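Side-chain contacts in amorpha-4,11-diene synthase (Artemisia annua, PDB 4GAX), which probably catalyses the metal-dependent cyclisation of farnesyl diphosphate to sesquiterpenes such as amorpha-4,11-diene: residues N79-V84 with Q105-T110; Y111-S116 with T135-N140; A118-W123 with N140-E145. All coordinates share one frame; numbering follows the deposited sequence.

Contact 1: residues N79-V84 with Q105-T110; sequences NLLKLV and QHIYET
I107 reaches from helix 97-111 toward L80 and L81 on helix 77-89, and its branches show how one isoleucine can serve two neighbours at once. At the nearest approach of the two backbones, L81 CA and I107 CA are 8.8 Å apart, so methyls and methylenes must fill the interval. CB of I107 starts the crossing but makes no close contact itself. The next atom, I107 CG1, lies beside N of its own backbone (chi1 -65°) and passes the L81 methyl CD2 at 4.3 Å. From there the chain bends instead of extending (chi2 -57°), which swings the terminal CD1 of I107 over to L80, where it meets the methyl CD2 at 4.2 Å. The other branch, CG2 of I107, touches CZ3 of the W115 indole. Only carbon atoms meet here, so the contact is purely apolar, with no hydrogen bond across it. One turn further on, T110 OG1 donates back to H106 O at 2.6 Å and also rests over one face of the H106 ring. All three touching residues are buried: L80 also packs on A70 and L71 of helix 52-71, while L81 and I107 share W123 of helix 120-129, so the contact lies where four helices converge.

Contact 2: residues Y111-S116 with T135-N140; sequences YGDNWS and TCDVFN
D113 and T135 bring two interhelical loops to a CA-CA separation of 6.6 Å, and W115 and V138 repeat the approach at 6.7 Å. Residues 111-114 form a type II' turn, closed by N114 N bonding to Y111 O, with G112 at the positive-phi corner just after helix 97-111. In the second segment, 137-140 have helical torsions without the regular bonds. The turn presents the carboxylate of D113: CG stands anti to N (chi1 -160°), and the side chain crosses that of T135 at about a right angle. D113 OD1 accepts the backbone N-H of T135 at 2.7 Å, nearly straight at 168°, on its syn side and 21° out of the carboxylate plane. D113 OD2 lies 4.2 Å from D137 OD2; a water hydrogen-bonded to both oxygens bridges the carboxylates and probably eases the like charges. A second water is hydrogen-bonded to D113 O and T135 O and accepts V138 N-H, with 3.0 Å from V138 N to the water oxygen, knitting the two backbones together. Replacing D113 by an alanine would probably leave the T135 N-H without its acceptor and the first water without one of its two carboxylates. Further along, V138 CG2 presses on W115 O at 3.2 Å and reaches the indole at its edge, near the ring plane. The indole NE1 is taken by A118 O, and W115 CZ3 lies 3.6 Å above the Y111 ring plane. An aspartate after a helix, accepting a main-chain N-H of the next loop, here ties together two helix connections of the all-helical terpene synthase N-terminal domain.

Contact 3: residues A118-W123 with N140-E145; sequences ARSSLW and NNHKDE
H142 is the centre of this contact, its imidazole meeting the hydroxyls of S120 and S121 in the first turn of helix 120-129. The backbones stay well apart, S120 CA and H142 CA being 9.5 Å from each other, and the imidazole of H142 spans the interval. Its CG is anti to the carbonyl carbon (chi1 -80°), which sends the ring out toward the helix. The ring arrives edge first: S120 OG lies in the ring plane, 3.1 Å from H142 CE1, a close approach of oxygen to a ring carbon. S121 OG, turned beside its own N, stands 3.6 Å from H142 NE2, and a water mediates. This water is 2.6 Å from S121 OG and makes a weak, long bond of 3.4 Å with H142 NE2, again in the ring plane. In this all-helical domain the helix start is thus met by the loop that follows the same helix, a loop that runs on from 140-145 to helix 151-154. The helix itself begins after R119 at the N-cap position, and W123 N bonds back to R119 O at 2.8 Å, closing its first turn. Around the imidazole, F139 makes an edge-to-face ring contact, and the H142 backbone is hydrogen-bonded to K150. R119 forms salt bridges with E158 and E162 of helix 157-167, the helix on which S121 also packs. Within the turn, S120 O lies in the plane of the W123 indole, at its edge.

Contact 1 comes first along the chain and closes before the others open, whereas contacts 2 and 3 interleave and share N140. Their centres are about 8 Å apart; the centre of contact 1 lies about 14 Å from that of contact 2 and 17 Å from that of contact 3. Helix 97-111 runs from contact 1 into the turn of contact 2, and helix 120-129 begins in contact 3 and leads to the second loop of contact 2. All lie in the terpene synthase N-terminal domain, contact 1 buried, contact 3 partly buried and contact 2 at the surface. Two indoles join them: W115 stacks with W123, and L81 touches both, making the three neighbours in one part of the domain.

Contact 1: residues N79-V84 with Q105-T110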
ATOM      1  N   ASN A  79      21.441 -16.933   8.872  1.00 23.52           N
ATOM      2  CA  ASN A  79      21.893 -16.411   7.585  1.00 16.48           C
ATOM      3  C   ASN A  79      20.801 -16.529   6.531  1.00 21.40           C
ATOM      4  O   ASN A  79      20.731 -15.718   5.606  1.00 24.93           O
ATOM      5  CB  ASN A  79      23.168 -17.124   7.112  1.00 24.43           C
ATOM      6  CG  ASN A  79      24.395 -16.749   7.942  1.00 40.86           C
ATOM      7  OD1 ASN A  79      24.296 -16.025   8.934  1.00 45.34           O
ATOM      8  ND2 ASN A  79      25.557 -17.248   7.536  1.00 43.37           N
ATOM      9  N   LEU A  80      19.958 -17.549   6.657  1.00 21.05           N
ATOM     10  CA  LEU A  80      18.844 -17.710   5.726  1.00 22.80           C
ATOM     11  C   LEU A  80      17.853 -16.559   5.873  1.00 25.87           C
ATOM     12  O   LEU A  80      17.359 -15.995   4.871  1.00 19.85           O
ATOM     13  CB  LEU A  80      18.151 -19.062   5.949  1.00 17.81           C
ATOM     14  CG  LEU A  80      16.817 -19.332   5.222  1.00 23.68           C
ATOM     15  CD1 LEU A  80      16.934 -19.281   3.710  1.00 25.45           C
ATOM     16  CD2 LEU A  80      16.282 -20.685   5.622  1.00 25.42           C
ATOM     17  N   LEU A  81      17.567 -16.190   7.118  1.00 20.95           N
ATOM     18  CA  LEU A  81      16.647 -15.079   7.360  1.00 20.84           C
ATOM     19  C   LEU A  81      17.210 -13.808   6.765  1.00 22.19           C
ATOM     20  O   LEU A  81      16.471 -13.013   6.197  1.00 17.92           O
ATOM     21  CB  LEU A  81      16.393 -14.880   8.858  1.00 20.54           C
ATOM     22  CG  LEU A  81      15.574 -15.982   9.535  1.00 23.01           C
ATOM     23  CD1 LEU A  81      15.419 -15.645  11.012  1.00 23.71           C
ATOM     24  CD2 LEU A  81      14.205 -16.092   8.870  1.00 19.10           C
ATOM     25  N   LYS A  82      18.518 -13.607   6.917  1.00 17.40           N
ATOM     26  CA  LYS A  82      19.164 -12.422   6.359  1.00 20.14           C
ATOM     27  C   LYS A  82      19.063 -12.395   4.835  1.00 23.64           C
ATOM     28  O   LYS A  82      18.846 -11.331   4.232  1.00 17.35           O
ATOM     29  CB  LYS A  82      20.627 -12.346   6.803  1.00 26.13           C
ATOM     30  CG  LYS A  82      21.312 -11.029   6.461  1.00 31.93           C
ATOM     31  CD  LYS A  82      20.454  -9.836   6.906  1.00 35.18           C
ATOM     32  CE  LYS A  82      21.258  -8.534   6.969  1.00 44.34           C
ATOM     33  NZ  LYS A  82      21.610  -7.985   5.626  1.00 43.80           N
ATOM     34  N   LEU A  83      19.233 -13.557   4.211  1.00 21.36           N
ATOM     35  CA  LEU A  83      19.144 -13.651   2.755  1.00 18.59           C
ATOM     36  C   LEU A  83      17.721 -13.356   2.301  1.00 19.40           C
ATOM     37  O   LEU A  83      17.514 -12.648   1.305  1.00 22.67           O
ATOM     38  CB  LEU A  83      19.522 -15.062   2.309  1.00 19.50           C
ATOM     39  CG  LEU A  83      19.565 -15.367   0.810  1.00 26.63           C
ATOM     40  CD1 LEU A  83      20.400 -14.333   0.076  1.00 32.64           C
ATOM     41  CD2 LEU A  83      20.181 -16.758   0.611  1.00 25.30           C
ATOM     42  N   VAL A  84      16.742 -13.904   3.026  1.00 19.80           N
ATOM     43  CA  VAL A  84      15.333 -13.662   2.719  1.00 23.96           C
ATOM     44  C   VAL A  84      15.062 -12.164   2.813  1.00 21.72           C
ATOM     45  O   VAL A  84      14.457 -11.570   1.921  1.00 19.06           O
ATOM     46  CB  VAL A  84      14.397 -14.436   3.691  1.00 19.76           C
ATOM     47  CG1 VAL A  84      12.958 -13.954   3.563  1.00 18.39           C
ATOM     48  CG2 VAL A  84      14.481 -15.948   3.444  1.00 18.69           C
ATOM     49  N   GLN A 105       8.026 -21.011   6.345  1.00 21.08           N
ATOM     50  CA  GLN A 105       7.173 -22.051   6.915  1.00 23.54           C
ATOM     51  C   GLN A 105       8.019 -23.007   7.736  1.00 27.58           C
ATOM     52  O   GLN A 105       7.654 -23.399   8.858  1.00 20.31           O
ATOM     53  CB  GLN A 105       6.476 -22.840   5.807  1.00 20.28           C
ATOM     54  CG  GLN A 105       5.527 -23.913   6.310  1.00 20.17           C
ATOM     55  CD  GLN A 105       5.082 -24.847   5.197  1.00 29.67           C
ATOM     56  OE1 GLN A 105       5.876 -25.195   4.320  1.00 31.37           O
ATOM     57  NE2 GLN A 105       3.800 -25.250   5.217  1.00 25.25           N
ATOM     58  N   HIS A 106       9.154 -23.390   7.163  1.00 21.20           N
ATOM     59  CA  HIS A 106      10.040 -24.346   7.814  1.00 25.47           C
ATOM     60  C   HIS A 106      10.670 -23.737   9.067  1.00 24.97           C
ATOM     61  O   HIS A 106      10.852 -24.421  10.085  1.00 21.20           O
ATOM     62  CB  HIS A 106      11.125 -24.794   6.844  1.00 21.80           C
ATOM     63  CG  HIS A 106      12.025 -25.846   7.404  1.00 26.46           C
ATOM     64  ND1 HIS A 106      13.290 -25.563   7.881  1.00 37.00           N
ATOM     65  CD2 HIS A 106      11.842 -27.170   7.577  1.00 28.54           C
ATOM     66  CE1 HIS A 106      13.847 -26.677   8.315  1.00 35.28           C
ATOM     67  NE2 HIS A 106      12.996 -27.669   8.144  1.00 35.37           N
ATOM     68  N   ILE A 107      11.008 -22.454   8.989  1.00 20.76           N
ATOM     69  CA  ILE A 107      11.531 -21.732  10.156  1.00 25.52           C
ATOM     70  C   ILE A 107      10.479 -21.691  11.260  1.00 26.98           C
ATOM     71  O   ILE A 107      10.775 -21.949  12.439  1.00 24.95           O
ATOM     72  CB  ILE A 107      11.938 -20.283   9.800  1.00 24.73           C
ATOM     73  CG1 ILE A 107      13.114 -20.282   8.822  1.00 30.51           C
ATOM     74  CG2 ILE A 107      12.360 -19.511  11.063  1.00 23.76           C
ATOM     75  CD1 ILE A 107      14.321 -21.034   9.344  1.00 33.93           C
ATOM     76  N   TYR A 108       9.244 -21.376  10.877  1.00 27.93           N
ATOM     77  CA  TYR A 108       8.158 -21.322  11.842  1.00 24.59           C
ATOM     78  C   TYR A 108       7.915 -22.698  12.465  1.00 31.25           C
ATOM     79  O   TYR A 108       7.764 -22.815  13.687  1.00 26.86           O
ATOM     80  CB  TYR A 108       6.872 -20.733  11.232  1.00 19.37           C
ATOM     81  CG  TYR A 108       5.814 -20.473  12.287  1.00 29.68           C
ATOM     82  CD1 TYR A 108       6.021 -19.522  13.276  1.00 25.07           C
ATOM     83  CD2 TYR A 108       4.632 -21.207  12.319  1.00 37.09           C
ATOM     84  CE1 TYR A 108       5.072 -19.293  14.264  1.00 32.59           C
ATOM     85  CE2 TYR A 108       3.671 -20.977  13.298  1.00 40.36           C
ATOM     86  CZ  TYR A 108       3.898 -20.021  14.267  1.00 44.06           C
ATOM     87  OH  TYR A 108       2.954 -19.785  15.243  1.00 47.88           O
ATOM     88  N   GLU A 109       7.897 -23.742  11.642  1.00 24.94           N
ATOM     89  CA  GLU A 109       7.690 -25.086  12.175  1.00 25.88           C
ATOM     90  C   GLU A 109       8.834 -25.573  13.072  1.00 29.37           C
ATOM     91  O   GLU A 109       8.608 -26.321  14.024  1.00 36.08           O
ATOM     92  CB  GLU A 109       7.479 -26.092  11.039  1.00 34.90           C
ATOM     93  CG  GLU A 109       6.213 -25.856  10.223  1.00 32.59           C
ATOM     94  CD  GLU A 109       6.193 -26.670   8.924  1.00 41.31           C
ATOM     95  OE1 GLU A 109       7.200 -27.360   8.636  1.00 38.72           O
ATOM     96  OE2 GLU A 109       5.175 -26.620   8.190  1.00 39.97           O
ATOM     97  N   THR A 110      10.059 -25.164  12.767  1.00 26.84           N
ATOM     98  CA  THR A 110      11.217 -25.696  13.479  1.00 29.57           C
ATOM     99  C   THR A 110      11.380 -25.065  14.853  1.00 28.68           C
ATOM    100  O   THR A 110      11.629 -25.762  15.834  1.00 26.67           O
ATOM    101  CB  THR A 110      12.520 -25.489  12.676  1.00 36.53           C
ATOM    102  OG1 THR A 110      12.370 -26.057  11.367  1.00 37.79           O
ATOM    103  CG2 THR A 110      13.706 -26.137  13.394  1.00 33.97           C
TER

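Contact 2: residues Y111-S116 with T135-N140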
ATOM      1  N   TYR A 111      11.223 -23.748  14.929  1.00 25.51           N
ATOM      2  CA  TYR A 111      11.531 -23.046  16.165  1.00 27.32           C
ATOM      3  C   TYR A 111      10.270 -22.567  16.870  1.00 29.71           C
ATOM      4  O   TYR A 111      10.322 -22.167  18.039  1.00 31.66           O
ATOM      5  CB  TYR A 111      12.486 -21.875  15.880  1.00 22.11           C
ATOM      6  CG  TYR A 111      13.765 -22.312  15.194  1.00 25.88           C
ATOM      7  CD1 TYR A 111      14.837 -22.806  15.933  1.00 31.36           C
ATOM      8  CD2 TYR A 111      13.896 -22.248  13.811  1.00 25.07           C
ATOM      9  CE1 TYR A 111      16.013 -23.216  15.310  1.00 40.18           C
ATOM     10  CE2 TYR A 111      15.069 -22.656  13.177  1.00 29.52           C
ATOM     11  CZ  TYR A 111      16.123 -23.140  13.935  1.00 34.24           C
ATOM     12  OH  TYR A 111      17.289 -23.548  13.319  1.00 31.85           O
ATOM     13  N   GLY A 112       9.139 -22.629  16.165  1.00 29.27           N
ATOM     14  CA  GLY A 112       7.898 -22.071  16.669  1.00 27.99           C
ATOM     15  C   GLY A 112       8.096 -20.656  17.200  1.00 28.80           C
ATOM     16  O   GLY A 112       8.730 -19.815  16.561  1.00 20.97           O
ATOM     17  N   ASP A 113       7.577 -20.401  18.394  1.00 23.89           N
ATOM     18  CA  ASP A 113       7.724 -19.098  19.030  1.00 26.54           C
ATOM     19  C   ASP A 113       9.049 -18.969  19.788  1.00 33.66           C
ATOM     20  O   ASP A 113       9.298 -17.954  20.439  1.00 31.95           O
ATOM     21  CB  ASP A 113       6.554 -18.883  19.990  1.00 32.93           C
ATOM     22  CG  ASP A 113       6.334 -17.427  20.331  1.00 39.69           C
ATOM     23  OD1 ASP A 113       6.415 -16.552  19.430  1.00 37.39           O
ATOM     24  OD2 ASP A 113       6.072 -17.169  21.517  1.00 41.75           O
ATOM     25  N   ASN A 114       9.906 -19.984  19.693  1.00 23.72           N
ATOM     26  CA  ASN A 114      11.082 -20.049  20.576  1.00 28.81           C
ATOM     27  C   ASN A 114      12.438 -19.812  19.914  1.00 32.98           C
ATOM     28  O   ASN A 114      13.448 -20.371  20.347  1.00 33.27           O
ATOM     29  CB  ASN A 114      11.119 -21.385  21.323  1.00 28.97           C
ATOM     30  CG  ASN A 114       9.857 -21.642  22.114  1.00 36.59           C
ATOM     31  OD1 ASN A 114       9.513 -20.878  23.025  1.00 37.09           O
ATOM     32  ND2 ASN A 114       9.160 -22.725  21.779  1.00 38.32           N
ATOM     33  N   TRP A 115      12.463 -18.997  18.867  1.00 24.82           N
ATOM     34  CA  TRP A 115      13.731 -18.560  18.282  1.00 24.04           C
ATOM     35  C   TRP A 115      14.600 -17.898  19.338  1.00 30.80           C
ATOM     36  O   TRP A 115      14.126 -17.057  20.111  1.00 32.67           O
ATOM     37  CB  TRP A 115      13.482 -17.525  17.188  1.00 19.18           C
ATOM     38  CG  TRP A 115      14.725 -17.078  16.465  1.00 20.10           C
ATOM     39  CD1 TRP A 115      15.559 -16.043  16.812  1.00 22.97           C
ATOM     40  CD2 TRP A 115      15.269 -17.651  15.264  1.00 20.66           C
ATOM     41  NE1 TRP A 115      16.586 -15.944  15.902  1.00 19.93           N
ATOM     42  CE2 TRP A 115      16.428 -16.911  14.937  1.00 23.75           C
ATOM     43  CE3 TRP A 115      14.892 -18.720  14.435  1.00 24.83           C
ATOM     44  CZ2 TRP A 115      17.211 -17.203  13.822  1.00 28.53           C
ATOM     45  CZ3 TRP A 115      15.662 -19.008  13.332  1.00 20.51           C
ATOM     46  CH2 TRP A 115      16.815 -18.254  13.037  1.00 30.39           C
ATOM     47  N   SER A 116      15.874 -18.265  19.363  1.00 29.19           N
ATOM     48  CA  SER A 116      16.821 -17.620  20.261  1.00 38.21           C
ATOM     49  C   SER A 116      18.203 -17.627  19.637  1.00 50.36           C
ATOM     50  O   SER A 116      19.116 -18.265  20.154  1.00 68.21           O
ATOM     51  CB  SER A 116      16.870 -18.345  21.610  1.00 42.38           C
ATOM     52  OG  SER A 116      17.405 -19.654  21.461  1.00 45.85           O
ATOM     53  N   THR A 135       5.175 -14.125  19.254  1.00 24.10           N
ATOM     54  CA  THR A 135       5.047 -13.214  20.394  1.00 23.26           C
ATOM     55  C   THR A 135       6.316 -12.377  20.671  1.00 23.38           C
ATOM     56  O   THR A 135       7.370 -12.590  20.067  1.00 19.93           O
ATOM     57  CB  THR A 135       4.660 -13.972  21.658  1.00 35.98           C
ATOM     58  OG1 THR A 135       3.969 -13.097  22.558  1.00 69.90           O
ATOM     59  CG2 THR A 135       5.883 -14.471  22.315  1.00 14.24           C
ATOM     60  N   CYS A 136       6.215 -11.439  21.607  1.00 25.77           N
ATOM     61  CA  CYS A 136       7.363 -10.614  21.982  1.00 30.51           C
ATOM     62  C   CYS A 136       8.361 -11.256  22.939  1.00 29.88           C
ATOM     63  O   CYS A 136       9.369 -10.626  23.272  1.00 29.38           O
ATOM     64  CB  CYS A 136       6.874  -9.315  22.614  1.00 39.84           C
ATOM     65  SG  CYS A 136       6.292  -8.179  21.399  1.00 36.13           S
ATOM     66  N   ASP A 137       8.083 -12.478  23.397  1.00 31.91           N
ATOM     67  CA  ASP A 137       8.957 -13.154  24.369  1.00 29.11           C
ATOM     68  C   ASP A 137      10.410 -13.192  23.918  1.00 31.91           C
ATOM     69  O   ASP A 137      11.315 -13.143  24.739  1.00 29.87           O
ATOM     70  CB  ASP A 137       8.501 -14.591  24.625  1.00 29.14           C
ATOM     71  CG  ASP A 137       7.169 -14.665  25.357  1.00 45.84           C
ATOM     72  OD1 ASP A 137       6.691 -13.614  25.842  1.00 44.79           O
ATOM     73  OD2 ASP A 137       6.608 -15.782  25.452  1.00 45.54           O
ATOM     74  N   VAL A 138      10.623 -13.276  22.609  1.00 27.91           N
ATOM     75  CA  VAL A 138      11.961 -13.378  22.064  1.00 28.35           C
ATOM     76  C   VAL A 138      12.815 -12.176  22.472  1.00 29.80           C
ATOM     77  O   VAL A 138      14.047 -12.270  22.517  1.00 26.83           O
ATOM     78  CB  VAL A 138      11.934 -13.526  20.524  1.00 26.37           C
ATOM     79  CG1 VAL A 138      11.440 -12.237  19.856  1.00 23.65           C
ATOM     80  CG2 VAL A 138      13.311 -13.914  19.994  1.00 23.72           C
ATOM     81  N   PHE A 139      12.164 -11.058  22.803  1.00 19.02           N
ATOM     82  CA  PHE A 139      12.900  -9.840  23.158  1.00 22.60           C
ATOM     83  C   PHE A 139      13.328  -9.736  24.614  1.00 27.32           C
ATOM     84  O   PHE A 139      14.134  -8.870  24.964  1.00 28.09           O
ATOM     85  CB  PHE A 139      12.105  -8.595  22.763  1.00 25.99           C
ATOM     86  CG  PHE A 139      11.917  -8.465  21.282  1.00 24.20           C
ATOM     87  CD1 PHE A 139      12.998  -8.180  20.461  1.00 19.98           C
ATOM     88  CD2 PHE A 139      10.663  -8.659  20.707  1.00 26.72           C
ATOM     89  CE1 PHE A 139      12.828  -8.073  19.077  1.00 17.16           C
ATOM     90  CE2 PHE A 139      10.490  -8.556  19.334  1.00 26.44           C
ATOM     91  CZ  PHE A 139      11.571  -8.258  18.523  1.00 28.20           C
ATOM     92  N   ASN A 140      12.795 -10.609  25.455  1.00 29.27           N
ATOM     93  CA  ASN A 140      13.047 -10.498  26.883  1.00 38.46           C
ATOM     94  C   ASN A 140      14.526 -10.435  27.247  1.00 36.53           C
ATOM     95  O   ASN A 140      14.906  -9.702  28.158  1.00 46.38           O
ATOM     96  CB  ASN A 140      12.307 -11.593  27.654  1.00 36.77           C
ATOM     97  CG  ASN A 140      10.820 -11.313  27.747  1.00 45.20           C
ATOM     98  OD1 ASN A 140      10.403 -10.155  27.773  1.00 47.67           O
ATOM     99  ND2 ASN A 140      10.011 -12.368  27.792  1.00 56.74           N
TER
HETATM  100  O   HOH W   1       8.903 -14.858  20.767  1.00 26.27           O
HETATM  101  O   HOH W   2       7.787 -18.076  23.574  1.00 50.19           O

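Contact 3: residues A118-W123 with N140-E145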
ATOM      1  N   ALA A 118      21.161 -15.341  16.807  1.00 45.17           N
ATOM      2  CA  ALA A 118      21.420 -14.085  16.126  1.00 34.12           C
ATOM      3  C   ALA A 118      20.140 -13.772  15.361  1.00 25.26           C
ATOM      4  O   ALA A 118      19.317 -14.680  15.098  1.00 22.54           O
ATOM      5  CB  ALA A 118      22.586 -14.217  15.166  1.00 35.19           C
ATOM      6  N   ARG A 119      19.980 -12.502  15.007  1.00 17.38           N
ATOM      7  CA  ARG A 119      18.883 -12.047  14.154  1.00 29.72           C
ATOM      8  C   ARG A 119      17.523 -12.316  14.785  1.00 33.28           C
ATOM      9  O   ARG A 119      16.554 -12.617  14.081  1.00 24.70           O
ATOM     10  CB  ARG A 119      18.970 -12.706  12.763  1.00 34.09           C
ATOM     11  CG  ARG A 119      20.399 -12.899  12.261  1.00 42.04           C
ATOM     12  CD  ARG A 119      20.629 -12.329  10.894  1.00 43.80           C
ATOM     13  NE  ARG A 119      20.854 -10.897  10.947  1.00 52.13           N
ATOM     14  CZ  ARG A 119      21.907 -10.282  10.421  1.00 43.02           C
ATOM     15  NH1 ARG A 119      22.854 -10.970   9.795  1.00 48.68           N
ATOM     16  NH2 ARG A 119      22.005  -8.966  10.525  1.00 40.46           N
ATOM     17  N   SER A 120      17.439 -12.199  16.106  1.00 22.55           N
ATOM     18  CA  SER A 120      16.152 -12.391  16.759  1.00 21.17           C
ATOM     19  C   SER A 120      15.156 -11.294  16.357  1.00 22.19           C
ATOM     20  O   SER A 120      13.987 -11.585  16.092  1.00 22.20           O
ATOM     21  CB  SER A 120      16.298 -12.558  18.293  1.00 37.04           C
ATOM     22  OG  SER A 120      17.058 -11.516  18.867  1.00 49.16           O
ATOM     23  N   SER A 121      15.613 -10.041  16.278  1.00 19.01           N
ATOM     24  CA  SER A 121      14.732  -8.953  15.839  1.00 21.34           C
ATOM     25  C   SER A 121      14.263  -9.155  14.390  1.00 24.60           C
ATOM     26  O   SER A 121      13.111  -8.847  14.027  1.00 18.14           O
ATOM     27  CB  SER A 121      15.455  -7.610  15.965  1.00 18.05           C
ATOM     28  OG  SER A 121      15.722  -7.319  17.328  1.00 25.68           O
ATOM     29  N   LEU A 122      15.163  -9.652  13.551  1.00 16.71           N
ATOM     30  CA  LEU A 122      14.825  -9.898  12.148  1.00 22.38           C
ATOM     31  C   LEU A 122      13.844 -11.063  12.052  1.00 24.91           C
ATOM     32  O   LEU A 122      12.877 -11.022  11.288  1.00 18.70           O
ATOM     33  CB  LEU A 122      16.095 -10.195  11.333  1.00 19.15           C
ATOM     34  CG  LEU A 122      15.853 -10.584   9.875  1.00 23.12           C
ATOM     35  CD1 LEU A 122      15.118  -9.443   9.153  1.00 20.67           C
ATOM     36  CD2 LEU A 122      17.144 -10.936   9.170  1.00 19.07           C
ATOM     37  N   TRP A 123      14.078 -12.097  12.847  1.00 14.87           N
ATOM     38  CA  TRP A 123      13.185 -13.245  12.841  1.00 14.13           C
ATOM     39  C   TRP A 123      11.768 -12.793  13.165  1.00 24.63           C
ATOM     40  O   TRP A 123      10.819 -13.170  12.479  1.00 20.53           O
ATOM     41  CB  TRP A 123      13.653 -14.293  13.852  1.00 15.65           C
ATOM     42  CG  TRP A 123      12.599 -15.317  14.202  1.00 20.27           C
ATOM     43  CD1 TRP A 123      12.288 -16.445  13.500  1.00 19.36           C
ATOM     44  CD2 TRP A 123      11.730 -15.304  15.350  1.00 21.28           C
ATOM     45  NE1 TRP A 123      11.276 -17.142  14.139  1.00 18.18           N
ATOM     46  CE2 TRP A 123      10.913 -16.455  15.274  1.00 18.83           C
ATOM     47  CE3 TRP A 123      11.559 -14.426  16.431  1.00 22.13           C
ATOM     48  CZ2 TRP A 123       9.955 -16.764  16.240  1.00 20.76           C
ATOM     49  CZ3 TRP A 123      10.603 -14.723  17.389  1.00 24.15           C
ATOM     50  CH2 TRP A 123       9.815 -15.886  17.291  1.00 21.83           C
ATOM     51  N   ASN A 140      12.795 -10.609  25.455  1.00 29.27           N
ATOM     52  CA  ASN A 140      13.047 -10.498  26.883  1.00 38.46           C
ATOM     53  C   ASN A 140      14.526 -10.435  27.247  1.00 36.53           C
ATOM     54  O   ASN A 140      14.906  -9.702  28.158  1.00 46.38           O
ATOM     55  CB  ASN A 140      12.307 -11.593  27.654  1.00 36.77           C
ATOM     56  CG  ASN A 140      10.820 -11.313  27.747  1.00 45.20           C
ATOM     57  OD1 ASN A 140      10.403 -10.155  27.773  1.00 47.67           O
ATOM     58  ND2 ASN A 140      10.011 -12.368  27.792  1.00 56.74           N
ATOM     59  N   ASN A 141      15.369 -11.161  26.520  1.00 38.62           N
ATOM     60  CA  ASN A 141      16.803 -11.094  26.811  1.00 43.00           C
ATOM     61  C   ASN A 141      17.571 -10.006  26.055  1.00 39.30           C
ATOM     62  O   ASN A 141      18.803 -10.009  26.005  1.00 38.00           O
ATOM     63  CB  ASN A 141      17.458 -12.471  26.696  1.00 53.59           C
ATOM     64  CG  ASN A 141      16.922 -13.444  27.733  1.00 64.56           C
ATOM     65  OD1 ASN A 141      16.896 -13.150  28.937  1.00 65.47           O
ATOM     66  ND2 ASN A 141      16.463 -14.600  27.269  1.00 68.10           N
ATOM     67  N   HIS A 142      16.834  -9.067  25.468  1.00 25.59           N
ATOM     68  CA  HIS A 142      17.449  -7.813  25.017  1.00 24.96           C
ATOM     69  C   HIS A 142      17.621  -6.881  26.221  1.00 26.22           C
ATOM     70  O   HIS A 142      18.332  -5.877  26.149  1.00 27.46           O
ATOM     71  CB  HIS A 142      16.592  -7.137  23.950  1.00 23.94           C
ATOM     72  CG  HIS A 142      16.770  -7.726  22.590  1.00 31.37           C
ATOM     73  ND1 HIS A 142      16.448  -9.033  22.300  1.00 34.09           N
ATOM     74  CD2 HIS A 142      17.264  -7.195  21.446  1.00 40.06           C
ATOM     75  CE1 HIS A 142      16.725  -9.279  21.029  1.00 42.15           C
ATOM     76  NE2 HIS A 142      17.223  -8.179  20.492  1.00 45.25           N
ATOM     77  N   LYS A 143      16.984  -7.235  27.338  1.00 29.60           N
ATOM     78  CA  LYS A 143      17.057  -6.407  28.545  1.00 29.98           C
ATOM     79  C   LYS A 143      17.849  -7.071  29.660  1.00 35.80           C
ATOM     80  O   LYS A 143      17.884  -8.303  29.766  1.00 27.22           O
ATOM     81  CB  LYS A 143      15.651  -6.077  29.046  1.00 37.44           C
ATOM     82  CG  LYS A 143      14.768  -5.479  27.971  1.00 45.95           C
ATOM     83  CD  LYS A 143      14.239  -4.115  28.366  1.00 56.64           C
ATOM     84  CE  LYS A 143      12.802  -4.203  28.853  1.00 52.03           C
ATOM     85  NZ  LYS A 143      12.105  -2.891  28.734  1.00 54.60           N
ATOM     86  N   ASP A 144      18.463  -6.229  30.491  1.00 34.27           N
ATOM     87  CA  ASP A 144      19.128  -6.630  31.727  1.00 43.12           C
ATOM     88  C   ASP A 144      18.251  -7.406  32.689  1.00 35.88           C
ATOM     89  O   ASP A 144      17.046  -7.530  32.491  1.00 41.09           O
ATOM     90  CB  ASP A 144      19.532  -5.374  32.495  1.00 53.15           C
ATOM     91  CG  ASP A 144      20.911  -4.920  32.164  1.00 63.30           C
ATOM     92  OD1 ASP A 144      21.633  -5.687  31.489  1.00 68.94           O
ATOM     93  OD2 ASP A 144      21.279  -3.806  32.591  1.00 66.22           O
ATOM     94  N   GLU A 145      18.874  -7.887  33.765  1.00 41.74           N
ATOM     95  CA  GLU A 145      18.140  -8.376  34.926  1.00 47.90           C
ATOM     96  C   GLU A 145      17.342  -7.210  35.533  1.00 44.97           C
ATOM     97  O   GLU A 145      16.280  -7.403  36.126  1.00 49.55           O
ATOM     98  CB  GLU A 145      19.123  -8.938  35.957  1.00 59.22           C
ATOM     99  CG  GLU A 145      18.483  -9.695  37.113  1.00 70.51           C
ATOM    100  CD  GLU A 145      19.429  -9.862  38.300  1.00 80.20           C
ATOM    101  OE1 GLU A 145      20.616 -10.198  38.084  1.00 83.35           O
ATOM    102  OE2 GLU A 145      18.986  -9.649  39.451  1.00 78.20           O
TER
HETATM  103  O   HOH W   3      18.220  -6.602  17.637  1.00 31.91           O